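Long-range contacts in putative pterin-4-alpha-carbinolamine dehydratase (Brucella melitensis, PDB 3JST), which probably catalyses the dehydration of 4a-hydroxytetrahydrobiopterin to 6,7-dihydrobiopterin: residues A17-W21 with A89-N93; R32-F36 with M92-A96; K37-A42 with N64-V69. One frame throughout, in Å; residues are numbered along the deposited sequence.

Interaction 1. Residues A17-W21 with A89-N93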
ATOM      1  N   ALA A  17      11.205   1.367  -6.399  1.00  8.73           N
ATOM      2  CA  ALA A  17      11.733   1.124  -5.060  1.00  9.25           C
ATOM      3  C   ALA A  17      10.778   0.308  -4.175  1.00  9.64           C
ATOM      4  O   ALA A  17      11.136  -0.049  -3.051  1.00  9.37           O
ATOM      5  CB  ALA A  17      12.077   2.461  -4.384  1.00  9.58           C
ATOM      6  N   LEU A  18       9.581   0.003  -4.687  1.00  9.93           N
ATOM      7  CA  LEU A  18       8.557  -0.712  -3.927  1.00 10.39           C
ATOM      8  C   LEU A  18       8.348  -2.121  -4.497  1.00 10.82           C
ATOM      9  O   LEU A  18       7.464  -2.341  -5.323  1.00 10.62           O
ATOM     10  CB  LEU A  18       7.240   0.077  -3.943  1.00 10.25           C
ATOM     11  CG  LEU A  18       7.265   1.500  -3.377  1.00 10.13           C
ATOM     12  CD1 LEU A  18       5.970   2.229  -3.705  1.00  8.90           C
ATOM     13  CD2 LEU A  18       7.518   1.492  -1.866  1.00  9.18           C
ATOM     14  N   ASP A  19       9.168  -3.068  -4.047  1.00 11.37           N
ATOM     15  CA  ASP A  19       9.122  -4.444  -4.549  1.00 11.93           C
ATOM     16  C   ASP A  19       7.715  -5.039  -4.426  1.00 11.93           C
ATOM     17  O   ASP A  19       7.082  -4.936  -3.379  1.00 11.79           O
ATOM     18  CB  ASP A  19      10.133  -5.327  -3.800  1.00 12.18           C
ATOM     19  CG  ASP A  19      10.174  -6.757  -4.331  1.00 13.08           C
ATOM     20  OD1 ASP A  19      10.289  -6.945  -5.559  1.00 13.58           O
ATOM     21  OD2 ASP A  19      10.084  -7.697  -3.513  1.00 15.88           O
ATOM     22  N   GLY A  20       7.237  -5.640  -5.513  1.00 12.22           N
ATOM     23  CA  GLY A  20       5.930  -6.298  -5.546  1.00 12.37           C
ATOM     24  C   GLY A  20       4.744  -5.389  -5.831  1.00 12.56           C
ATOM     25  O   GLY A  20       3.633  -5.882  -6.038  1.00 12.50           O
ATOM     26  N   TRP A  21       4.961  -4.070  -5.839  1.00 12.61           N
ATOM     27  CA  TRP A  21       3.875  -3.115  -6.079  1.00 12.64           C
ATOM     28  C   TRP A  21       3.749  -2.756  -7.563  1.00 12.98           C
ATOM     29  O   TRP A  21       4.756  -2.620  -8.276  1.00 12.75           O
ATOM     30  CB  TRP A  21       4.063  -1.845  -5.240  1.00 12.52           C
ATOM     31  CG  TRP A  21       3.860  -2.078  -3.773  1.00 11.97           C
ATOM     32  CD1 TRP A  21       4.782  -2.543  -2.879  1.00 11.34           C
ATOM     33  CD2 TRP A  21       2.648  -1.873  -3.029  1.00 11.26           C
ATOM     34  NE1 TRP A  21       4.223  -2.632  -1.623  1.00 10.60           N
ATOM     35  CE2 TRP A  21       2.916  -2.224  -1.687  1.00 10.25           C
ATOM     36  CE3 TRP A  21       1.365  -1.421  -3.366  1.00 10.82           C
ATOM     37  CZ2 TRP A  21       1.950  -2.145  -0.685  1.00  9.99           C
ATOM     38  CZ3 TRP A  21       0.406  -1.334  -2.369  1.00 10.88           C
ATOM     39  CH2 TRP A  21       0.704  -1.702  -1.041  1.00 10.73           C
ATOM     40  N   ALA A  89       3.060   1.843   1.403  1.00 11.02           N
ATOM     41  CA  ALA A  89       3.619   0.705   0.671  1.00 11.30           C
ATOM     42  C   ALA A  89       5.017   0.356   1.188  1.00 11.57           C
ATOM     43  O   ALA A  89       5.341  -0.815   1.386  1.00 11.21           O
ATOM     44  CB  ALA A  89       3.660   0.997  -0.824  1.00 11.05           C
ATOM     45  N   ARG A  90       5.830   1.386   1.409  1.00 11.82           N
ATOM     46  CA  ARG A  90       7.165   1.224   1.973  1.00 12.30           C
ATOM     47  C   ARG A  90       7.118   0.536   3.336  1.00 11.90           C
ATOM     48  O   ARG A  90       7.864  -0.413   3.569  1.00 11.60           O
ATOM     49  CB  ARG A  90       7.857   2.590   2.091  1.00 12.72           C
ATOM     50  CG  ARG A  90       9.245   2.560   2.723  1.00 14.87           C
ATOM     51  CD  ARG A  90       9.863   3.957   2.845  1.00 16.10           C
ATOM     52  NE  ARG A  90       9.856   4.676   1.574  1.00 17.51           N
ATOM     53  CZ  ARG A  90       9.367   5.904   1.372  1.00 18.14           C
ATOM     54  NH1 ARG A  90       8.825   6.616   2.359  1.00 18.64           N
ATOM     55  NH2 ARG A  90       9.432   6.435   0.156  1.00 17.73           N
ATOM     56  N   LYS A  91       6.239   1.013   4.223  1.00 11.70           N
ATOM     57  CA  LYS A  91       6.114   0.457   5.576  1.00 11.72           C
ATOM     58  C   LYS A  91       5.617  -0.983   5.541  1.00 11.44           C
ATOM     59  O   LYS A  91       6.132  -1.838   6.264  1.00 11.01           O
ATOM     60  CB  LYS A  91       5.164   1.297   6.436  1.00 11.78           C
ATOM     61  CG  LYS A  91       5.095   0.866   7.904  1.00 12.63           C
ATOM     62  CD  LYS A  91       6.398   1.174   8.657  1.00 14.16           C
ATOM     63  CE  LYS A  91       6.202   1.036  10.158  1.00 14.74           C
ATOM     64  NZ  LYS A  91       7.419   1.381  10.936  1.00 14.91           N
ATOM     65  N   MET A  92       4.611  -1.235   4.704  1.00 11.19           N
ATOM     66  CA  MET A  92       4.086  -2.588   4.512  1.00 10.87           C
ATOM     67  C   MET A  92       5.174  -3.547   4.042  1.00 10.95           C
ATOM     68  O   MET A  92       5.265  -4.672   4.533  1.00 10.87           O
ATOM     69  CB  MET A  92       2.929  -2.583   3.517  1.00 10.62           C
ATOM     70  CG  MET A  92       1.628  -2.099   4.123  1.00 10.55           C
ATOM     71  SD  MET A  92       0.266  -2.064   2.949  1.00 10.51           S
ATOM     72  CE  MET A  92      -1.097  -1.753   4.072  1.00 10.32           C
ATOM     73  N   ASN A  93       5.995  -3.097   3.095  1.00 10.84           N
ATOM     74  CA  ASN A  93       7.126  -3.897   2.629  1.00 10.94           C
ATOM     75  C   ASN A  93       8.123  -4.203   3.747  1.00 10.86           C
ATOM     76  O   ASN A  93       8.683  -5.300   3.792  1.00 10.73           O
ATOM     77  CB  ASN A  93       7.827  -3.223   1.440  1.00 10.78           C
ATOM     78  CG  ASN A  93       7.170  -3.560   0.112  1.00 11.27           C
ATOM     79  OD1 ASN A  93       6.019  -3.995   0.074  1.00 10.56           O
ATOM     80  ND2 ASN A  93       7.906  -3.377  -0.985  1.00 11.03           N
TER
HETATM   81  O   HOH W   1      10.888  -2.536  -1.626  1.00 19.31           O

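Interaction 2. Residues R32-F36 with M92-A96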
ATOM      1  N   ARG A  32      -0.359  -4.409  -4.140  1.00 10.88           N
ATOM      2  CA  ARG A  32       0.446  -5.607  -3.972  1.00 11.15           C
ATOM      3  C   ARG A  32      -0.395  -6.696  -3.306  1.00 11.22           C
ATOM      4  O   ARG A  32      -1.224  -6.414  -2.431  1.00 11.31           O
ATOM      5  CB  ARG A  32       1.693  -5.333  -3.125  1.00 11.23           C
ATOM      6  CG  ARG A  32       2.542  -6.587  -2.899  1.00 11.60           C
ATOM      7  CD  ARG A  32       3.892  -6.309  -2.260  1.00 12.27           C
ATOM      8  NE  ARG A  32       4.637  -7.557  -2.096  1.00 13.62           N
ATOM      9  CZ  ARG A  32       5.727  -7.719  -1.348  1.00 14.71           C
ATOM     10  NH1 ARG A  32       6.305  -8.916  -1.287  1.00 15.44           N
ATOM     11  NH2 ARG A  32       6.251  -6.705  -0.662  1.00 14.80           N
ATOM     12  N   SER A  33      -0.177  -7.932  -3.736  1.00 11.35           N
ATOM     13  CA  SER A  33      -0.751  -9.103  -3.101  1.00 11.56           C
ATOM     14  C   SER A  33       0.332  -9.763  -2.265  1.00 11.65           C
ATOM     15  O   SER A  33       1.343 -10.232  -2.801  1.00 11.48           O
ATOM     16  CB  SER A  33      -1.273 -10.083  -4.151  1.00 11.73           C
ATOM     17  OG  SER A  33      -2.353  -9.515  -4.869  1.00 12.12           O
ATOM     18  N   PHE A  34       0.130  -9.760  -0.951  1.00 11.77           N
ATOM     19  CA  PHE A  34       1.041 -10.407  -0.023  1.00 11.73           C
ATOM     20  C   PHE A  34       0.560 -11.833   0.209  1.00 11.89           C
ATOM     21  O   PHE A  34      -0.646 -12.085   0.286  1.00 11.40           O
ATOM     22  CB  PHE A  34       1.086  -9.654   1.308  1.00 11.71           C
ATOM     23  CG  PHE A  34       1.643  -8.256   1.205  1.00 11.92           C
ATOM     24  CD1 PHE A  34       2.989  -8.010   1.464  1.00 12.33           C
ATOM     25  CD2 PHE A  34       0.822  -7.186   0.859  1.00 11.83           C
ATOM     26  CE1 PHE A  34       3.507  -6.719   1.378  1.00 11.69           C
ATOM     27  CE2 PHE A  34       1.326  -5.898   0.769  1.00 11.68           C
ATOM     28  CZ  PHE A  34       2.672  -5.662   1.031  1.00 12.50           C
ATOM     29  N   LYS A  35       1.512 -12.753   0.312  1.00 12.05           N
ATOM     30  CA  LYS A  35       1.240 -14.146   0.617  1.00 12.47           C
ATOM     31  C   LYS A  35       2.103 -14.536   1.808  1.00 12.19           C
ATOM     32  O   LYS A  35       3.328 -14.526   1.722  1.00 12.40           O
ATOM     33  CB  LYS A  35       1.572 -15.021  -0.589  1.00 12.92           C
ATOM     34  CG  LYS A  35       1.196 -16.491  -0.440  1.00 15.13           C
ATOM     35  CD  LYS A  35      -0.295 -16.719  -0.662  1.00 17.75           C
ATOM     36  CE  LYS A  35      -0.618 -18.202  -0.822  1.00 19.51           C
ATOM     37  NZ  LYS A  35       0.036 -18.787  -2.027  1.00 20.79           N
ATOM     38  N   PHE A  36       1.459 -14.868   2.920  1.00 11.77           N
ATOM     39  CA  PHE A  36       2.157 -15.271   4.133  1.00 11.47           C
ATOM     40  C   PHE A  36       2.025 -16.775   4.330  1.00 11.40           C
ATOM     41  O   PHE A  36       1.330 -17.445   3.570  1.00 11.33           O
ATOM     42  CB  PHE A  36       1.596 -14.497   5.321  1.00 11.40           C
ATOM     43  CG  PHE A  36       1.709 -13.012   5.163  1.00 11.07           C
ATOM     44  CD1 PHE A  36       2.912 -12.368   5.422  1.00 10.73           C
ATOM     45  CD2 PHE A  36       0.632 -12.261   4.714  1.00 10.78           C
ATOM     46  CE1 PHE A  36       3.029 -10.996   5.269  1.00 11.40           C
ATOM     47  CE2 PHE A  36       0.741 -10.888   4.558  1.00 10.76           C
ATOM     48  CZ  PHE A  36       1.944 -10.254   4.837  1.00 10.82           C
ATOM     49  N   MET A  92       4.611  -1.235   4.704  1.00 11.19           N
ATOM     50  CA  MET A  92       4.086  -2.588   4.512  1.00 10.87           C
ATOM     51  C   MET A  92       5.174  -3.547   4.042  1.00 10.95           C
ATOM     52  O   MET A  92       5.265  -4.672   4.533  1.00 10.87           O
ATOM     53  CB  MET A  92       2.929  -2.583   3.517  1.00 10.62           C
ATOM     54  CG  MET A  92       1.628  -2.099   4.123  1.00 10.55           C
ATOM     55  SD  MET A  92       0.266  -2.064   2.949  1.00 10.51           S
ATOM     56  CE  MET A  92      -1.097  -1.753   4.072  1.00 10.32           C
ATOM     57  N   ASN A  93       5.995  -3.097   3.095  1.00 10.84           N
ATOM     58  CA  ASN A  93       7.126  -3.897   2.629  1.00 10.94           C
ATOM     59  C   ASN A  93       8.123  -4.203   3.747  1.00 10.86           C
ATOM     60  O   ASN A  93       8.683  -5.300   3.792  1.00 10.73           O
ATOM     61  CB  ASN A  93       7.827  -3.223   1.440  1.00 10.78           C
ATOM     62  CG  ASN A  93       7.170  -3.560   0.112  1.00 11.27           C
ATOM     63  OD1 ASN A  93       6.019  -3.995   0.074  1.00 10.56           O
ATOM     64  ND2 ASN A  93       7.906  -3.377  -0.985  1.00 11.03           N
ATOM     65  N   ALA A  94       8.329  -3.240   4.644  1.00 10.90           N
ATOM     66  CA  ALA A  94       9.215  -3.425   5.790  1.00 11.12           C
ATOM     67  C   ALA A  94       8.620  -4.423   6.786  1.00 11.34           C
ATOM     68  O   ALA A  94       9.326  -5.285   7.299  1.00 11.30           O
ATOM     69  CB  ALA A  94       9.498  -2.084   6.479  1.00 10.94           C
ATOM     70  N   ILE A  95       7.320  -4.308   7.045  1.00 11.73           N
ATOM     71  CA  ILE A  95       6.635  -5.217   7.965  1.00 12.09           C
ATOM     72  C   ILE A  95       6.671  -6.651   7.421  1.00 12.45           C
ATOM     73  O   ILE A  95       7.037  -7.579   8.137  1.00 12.54           O
ATOM     74  CB  ILE A  95       5.162  -4.797   8.195  1.00 12.12           C
ATOM     75  CG1 ILE A  95       5.074  -3.437   8.899  1.00 12.07           C
ATOM     76  CG2 ILE A  95       4.426  -5.848   9.031  1.00 12.37           C
ATOM     77  CD1 ILE A  95       3.718  -2.766   8.723  1.00 12.40           C
ATOM     78  N   ALA A  96       6.304  -6.810   6.151  1.00 12.81           N
ATOM     79  CA  ALA A  96       6.234  -8.124   5.512  1.00 13.40           C
ATOM     80  C   ALA A  96       7.592  -8.806   5.370  1.00 14.02           C
ATOM     81  O   ALA A  96       7.677 -10.027   5.425  1.00 13.97           O
ATOM     82  CB  ALA A  96       5.573  -8.009   4.140  1.00 13.23           C
TER
HETATM   83  O   HOH W   2       8.221  -7.069   1.567  1.00 22.91           O

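Interaction 3. Residues K37-A42 with N64-V69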
ATOM      1  N   LYS A  37       2.707 -17.319   5.329  1.00 11.42           N
ATOM      2  CA  LYS A  37       2.676 -18.761   5.538  1.00 11.48           C
ATOM      3  C   LYS A  37       1.364 -19.234   6.166  1.00 11.00           C
ATOM      4  O   LYS A  37       0.965 -20.381   5.968  1.00 11.17           O
ATOM      5  CB  LYS A  37       3.888 -19.240   6.351  1.00 12.00           C
ATOM      6  CG  LYS A  37       3.949 -18.784   7.806  1.00 13.64           C
ATOM      7  CD  LYS A  37       5.009 -19.595   8.563  1.00 15.49           C
ATOM      8  CE  LYS A  37       5.562 -18.843   9.766  1.00 16.73           C
ATOM      9  NZ  LYS A  37       6.289 -17.604   9.352  1.00 17.84           N
ATOM     10  N   ASP A  38       0.692 -18.355   6.909  1.00 10.40           N
ATOM     11  CA  ASP A  38      -0.584 -18.698   7.543  1.00  9.85           C
ATOM     12  C   ASP A  38      -1.405 -17.452   7.880  1.00  9.41           C
ATOM     13  O   ASP A  38      -0.972 -16.325   7.623  1.00  9.30           O
ATOM     14  CB  ASP A  38      -0.348 -19.561   8.798  1.00 10.01           C
ATOM     15  CG  ASP A  38       0.625 -18.930   9.797  1.00  9.91           C
ATOM     16  OD1 ASP A  38       0.849 -17.698   9.783  1.00  9.21           O
ATOM     17  OD2 ASP A  38       1.174 -19.687  10.617  1.00 11.23           O
ATOM     18  N   PHE A  39      -2.592 -17.652   8.444  1.00  8.89           N
ATOM     19  CA  PHE A  39      -3.437 -16.531   8.849  1.00  8.74           C
ATOM     20  C   PHE A  39      -2.789 -15.697   9.955  1.00  8.56           C
ATOM     21  O   PHE A  39      -2.818 -14.469   9.901  1.00  8.40           O
ATOM     22  CB  PHE A  39      -4.820 -17.014   9.295  1.00  8.92           C
ATOM     23  CG  PHE A  39      -5.685 -15.924   9.852  1.00  8.72           C
ATOM     24  CD1 PHE A  39      -6.271 -14.986   9.008  1.00  9.12           C
ATOM     25  CD2 PHE A  39      -5.901 -15.821  11.222  1.00  8.60           C
ATOM     26  CE1 PHE A  39      -7.063 -13.965   9.522  1.00  8.64           C
ATOM     27  CE2 PHE A  39      -6.694 -14.812  11.743  1.00  8.36           C
ATOM     28  CZ  PHE A  39      -7.271 -13.878  10.894  1.00  9.03           C
ATOM     29  N   SER A  40      -2.210 -16.362  10.952  1.00  8.40           N
ATOM     30  CA  SER A  40      -1.602 -15.668  12.092  1.00  8.49           C
ATOM     31  C   SER A  40      -0.584 -14.617  11.637  1.00  8.39           C
ATOM     32  O   SER A  40      -0.603 -13.484  12.110  1.00  8.10           O
ATOM     33  CB  SER A  40      -0.953 -16.677  13.059  1.00  8.63           C
ATOM     34  OG  SER A  40      -0.256 -16.020  14.106  1.00  8.98           O
ATOM     35  N   THR A  41       0.284 -14.998  10.704  1.00  8.42           N
ATOM     36  CA  THR A  41       1.305 -14.101  10.171  1.00  8.68           C
ATOM     37  C   THR A  41       0.673 -12.961   9.371  1.00  8.53           C
ATOM     38  O   THR A  41       1.074 -11.806   9.514  1.00  8.19           O
ATOM     39  CB  THR A  41       2.325 -14.872   9.295  1.00  8.62           C
ATOM     40  OG1 THR A  41       2.831 -15.988  10.036  1.00 10.05           O
ATOM     41  CG2 THR A  41       3.497 -13.979   8.889  1.00  9.25           C
ATOM     42  N   ALA A  42      -0.321 -13.290   8.543  1.00  8.40           N
ATOM     43  CA  ALA A  42      -1.078 -12.284   7.798  1.00  8.55           C
ATOM     44  C   ALA A  42      -1.762 -11.286   8.731  1.00  8.69           C
ATOM     45  O   ALA A  42      -1.778 -10.085   8.460  1.00  8.57           O
ATOM     46  CB  ALA A  42      -2.117 -12.951   6.899  1.00  8.60           C
ATOM     47  N   ASN A  64      -8.437  -9.806   2.841  1.00  7.94           N
ATOM     48  CA  ASN A  64      -7.723 -10.943   3.423  1.00  7.62           C
ATOM     49  C   ASN A  64      -8.545 -12.222   3.289  1.00  7.37           C
ATOM     50  O   ASN A  64      -9.766 -12.208   3.438  1.00  7.11           O
ATOM     51  CB  ASN A  64      -7.365 -10.659   4.891  1.00  7.28           C
ATOM     52  CG  ASN A  64      -6.978 -11.912   5.667  1.00  6.81           C
ATOM     53  OD1 ASN A  64      -7.709 -12.341   6.554  1.00  5.57           O
ATOM     54  ND2 ASN A  64      -5.829 -12.501   5.335  1.00  6.60           N
ATOM     55  N   ALA A  65      -7.859 -13.312   2.968  1.00  7.31           N
ATOM     56  CA  ALA A  65      -8.439 -14.648   2.954  1.00  7.34           C
ATOM     57  C   ALA A  65      -7.355 -15.604   3.436  1.00  7.52           C
ATOM     58  O   ALA A  65      -6.409 -15.884   2.709  1.00  6.99           O
ATOM     59  CB  ALA A  65      -8.901 -15.025   1.553  1.00  7.43           C
ATOM     60  N   TYR A  66      -7.487 -16.066   4.678  1.00  7.76           N
ATOM     61  CA  TYR A  66      -6.466 -16.885   5.335  1.00  8.09           C
ATOM     62  C   TYR A  66      -5.082 -16.211   5.262  1.00  8.19           C
ATOM     63  O   TYR A  66      -4.860 -15.206   5.938  1.00  7.67           O
ATOM     64  CB  TYR A  66      -6.472 -18.324   4.777  1.00  8.39           C
ATOM     65  CG  TYR A  66      -5.568 -19.283   5.537  1.00  9.39           C
ATOM     66  CD1 TYR A  66      -5.778 -19.539   6.886  1.00 10.67           C
ATOM     67  CD2 TYR A  66      -4.504 -19.925   4.907  1.00 10.82           C
ATOM     68  CE1 TYR A  66      -4.951 -20.397   7.594  1.00 11.49           C
ATOM     69  CE2 TYR A  66      -3.671 -20.794   5.609  1.00 11.58           C
ATOM     70  CZ  TYR A  66      -3.901 -21.024   6.951  1.00 11.99           C
ATOM     71  OH  TYR A  66      -3.089 -21.886   7.657  1.00 13.47           O
ATOM     72  N   ASN A  67      -4.178 -16.714   4.422  1.00  8.50           N
ATOM     73  CA  ASN A  67      -2.798 -16.218   4.396  1.00  9.18           C
ATOM     74  C   ASN A  67      -2.511 -15.162   3.325  1.00  9.55           C
ATOM     75  O   ASN A  67      -1.368 -14.705   3.192  1.00  9.65           O
ATOM     76  CB  ASN A  67      -1.823 -17.390   4.242  1.00  9.34           C
ATOM     77  CG  ASN A  67      -1.995 -18.133   2.928  1.00  9.59           C
ATOM     78  OD1 ASN A  67      -3.056 -18.086   2.302  1.00  8.99           O
ATOM     79  ND2 ASN A  67      -0.949 -18.834   2.508  1.00 11.11           N
ATOM     80  N   ARG A  68      -3.537 -14.777   2.566  1.00  9.99           N
ATOM     81  CA  ARG A  68      -3.389 -13.774   1.510  1.00 10.40           C
ATOM     82  C   ARG A  68      -3.912 -12.430   1.974  1.00 10.09           C
ATOM     83  O   ARG A  68      -5.004 -12.357   2.534  1.00  9.75           O
ATOM     84  CB  ARG A  68      -4.160 -14.188   0.254  1.00 10.98           C
ATOM     85  CG  ARG A  68      -3.594 -15.408  -0.442  1.00 13.22           C
ATOM     86  CD  ARG A  68      -4.394 -15.780  -1.684  1.00 16.51           C
ATOM     87  NE  ARG A  68      -5.580 -16.583  -1.366  1.00 18.32           N
ATOM     88  CZ  ARG A  68      -6.852 -16.214  -1.546  1.00 19.78           C
ATOM     89  NH1 ARG A  68      -7.172 -15.026  -2.056  1.00 20.04           N
ATOM     90  NH2 ARG A  68      -7.828 -17.059  -1.220  1.00 20.41           N
ATOM     91  N   VAL A  69      -3.137 -11.373   1.730  1.00  9.59           N
ATOM     92  CA  VAL A  69      -3.614 -10.007   1.918  1.00  9.76           C
ATOM     93  C   VAL A  69      -3.355  -9.194   0.649  1.00  9.98           C
ATOM     94  O   VAL A  69      -2.201  -9.012   0.254  1.00 10.09           O
ATOM     95  CB  VAL A  69      -2.936  -9.291   3.111  1.00  9.82           C
ATOM     96  CG1 VAL A  69      -3.655  -7.980   3.401  1.00  9.21           C
ATOM     97  CG2 VAL A  69      -2.913 -10.184   4.342  1.00  9.17           C
TER

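Interaction 1. Residues A17-W21 with A89-N93
Asn-93 uses both ends of its amide to hold the loop between helix 8-16 and strand 22-23 against helix 83-96. Its ND2 donates to Asp-19 O at 3.0 Å, in that carbonyl's plane and on a lone pair. Its OD1 accepts from Trp-21 NE1 at 2.8 Å; the oxygen sits close to the indole plane, but the N-H reaches it from above the amide plane, 45° out. OD1 also accepts from Arg-32. A water accepts from Asn-93 ND2 and Asp-19 N and donates to Ala-17 O. A type II beta turn, Leu-18 to Trp-21, shapes the loop.

Trp-21 CG stands anti to the carbonyl carbon (chi1 -69°), turning the indole toward Ala-89, between this helix and the sheet, where it also touches Val-71 and Leu-73. Ala-89 CB lies over one face in a CH-pi contact, 3.6 Å from the centroid of the six-membered ring of Trp-21 and 20° off its normal. Met-92 SD meets that ring's edge, 4.0 Å from Trp-21 CZ2, a Met-aromatic contact. Leu-18 packs CD1 on Ala-89 CB and CD2 against the backbone of Arg-90. With its amide ends bonded to different residues, Asn-93 is fixed in rotation, and the buried indole N-H is satisfied.

Interaction 2. Residues R32-F36 with M92-A96
This is a helix-on-sheet contact in which side chains of strand 30-35 and the residue after it meet the C-terminal part of helix 83-96, mainly by apolar packing with one polar link at the Arg-32 end. The short axes run nearly parallel, 13° apart, and approach no closer than 11.0 Å, so side chains bridge the interval. Phe-34 carries most of the apolar part: its CE1 lies 3.7 Å from Ala-96 CB, and its CZ 4.0 Å from Met-92 CB. Phe-36, two residues on and just past the strand end, brings CE1 to 4.1 Å from Ala-96 CB, so two aromatic rings share the small methyl. Both rings also meet Phe-45 of helix 39-56, within the alpha+beta fold of this dehydratase family, helices on one face of an antiparallel sheet.

The polar link is made by Arg-32, extended from CG to NE (chi1 178°) past Phe-34 until NH2 donates to Asn-93 OD1 at 2.8 Å. The oxygen lies in the guanidinium plane, but the donor stands well above the carbonyl plane, 66° out, and not on a lone pair. A water accepts from the same NH2 and donates to Asn-93 O, while Phe-34 CD1 covers one guanidinium face.

Interaction 3. Residues K37-A42 with N64-V69
Van der Waals contact carries the meeting of Phe-39 with Tyr-66: Phe-39 CB is 3.6 Å from Tyr-66 CD1, and the backbone N of Phe-39 lies over one face of the tyrosine ring, offset toward its rim. Tyr-66 CG stands anti to its own N (chi1 -172°), which lays the ring alongside the start of helix 39-56. Deeper in, Ala-42 CB packs on Val-69 CG2 at 3.9 Å. Asn-67 CB, nearer the surface, rests against Asp-38 O.

Two oxygens lie at the Phe-39 ring edge, near its plane: CE1 comes to 3.4 Å from Asn-64 OD1, and CD1 lies near Tyr-66 O. That same carbonyl receives a CA-H...O contact from Phe-39. The structural setting is a beta hairpin joining strands 61-65 and 68-73 through a type II' turn from Ala-65 to Arg-68, set beside the helix N-terminus.

Conventional hydrogen bonds lie within each partner. Asp-38 is the N-cap: its OD1 accepts from Thr-41 N at 2.9 Å and from Thr-41 OG1 at 2.6 Å, the two donors arriving from opposite faces of the carboxylate plane. In the hairpin, Asn-64 ND2 donates to Tyr-66 O and to Arg-68 O, each 2.9 Å away, tying its amide across the turn.

Interactions 1 and 2 share Met-92 and Asn-93 on helix 83-96, and their centres are about 8 Å apart; they meet directly where Trp-21 packs on Arg-32 and Phe-34. Both combine buried apolar groups with polar ones near the edge of the layer between helix and sheet, and Asn-93 bonds in each. Interaction 3 lies farther out, its centre about 16 Å from that of the chain, and mixes buried Ala-42 and Val-69 with exposed Phe-39 and Tyr-66; none of its hydrogen bonds joins its own two segments. It meets interaction 2 through strands 30-35 and 68-73 (Phe-34 with Val-69) and the backbone bond between Phe-36 and Asn-67 just beyond them, but does not touch interaction 1.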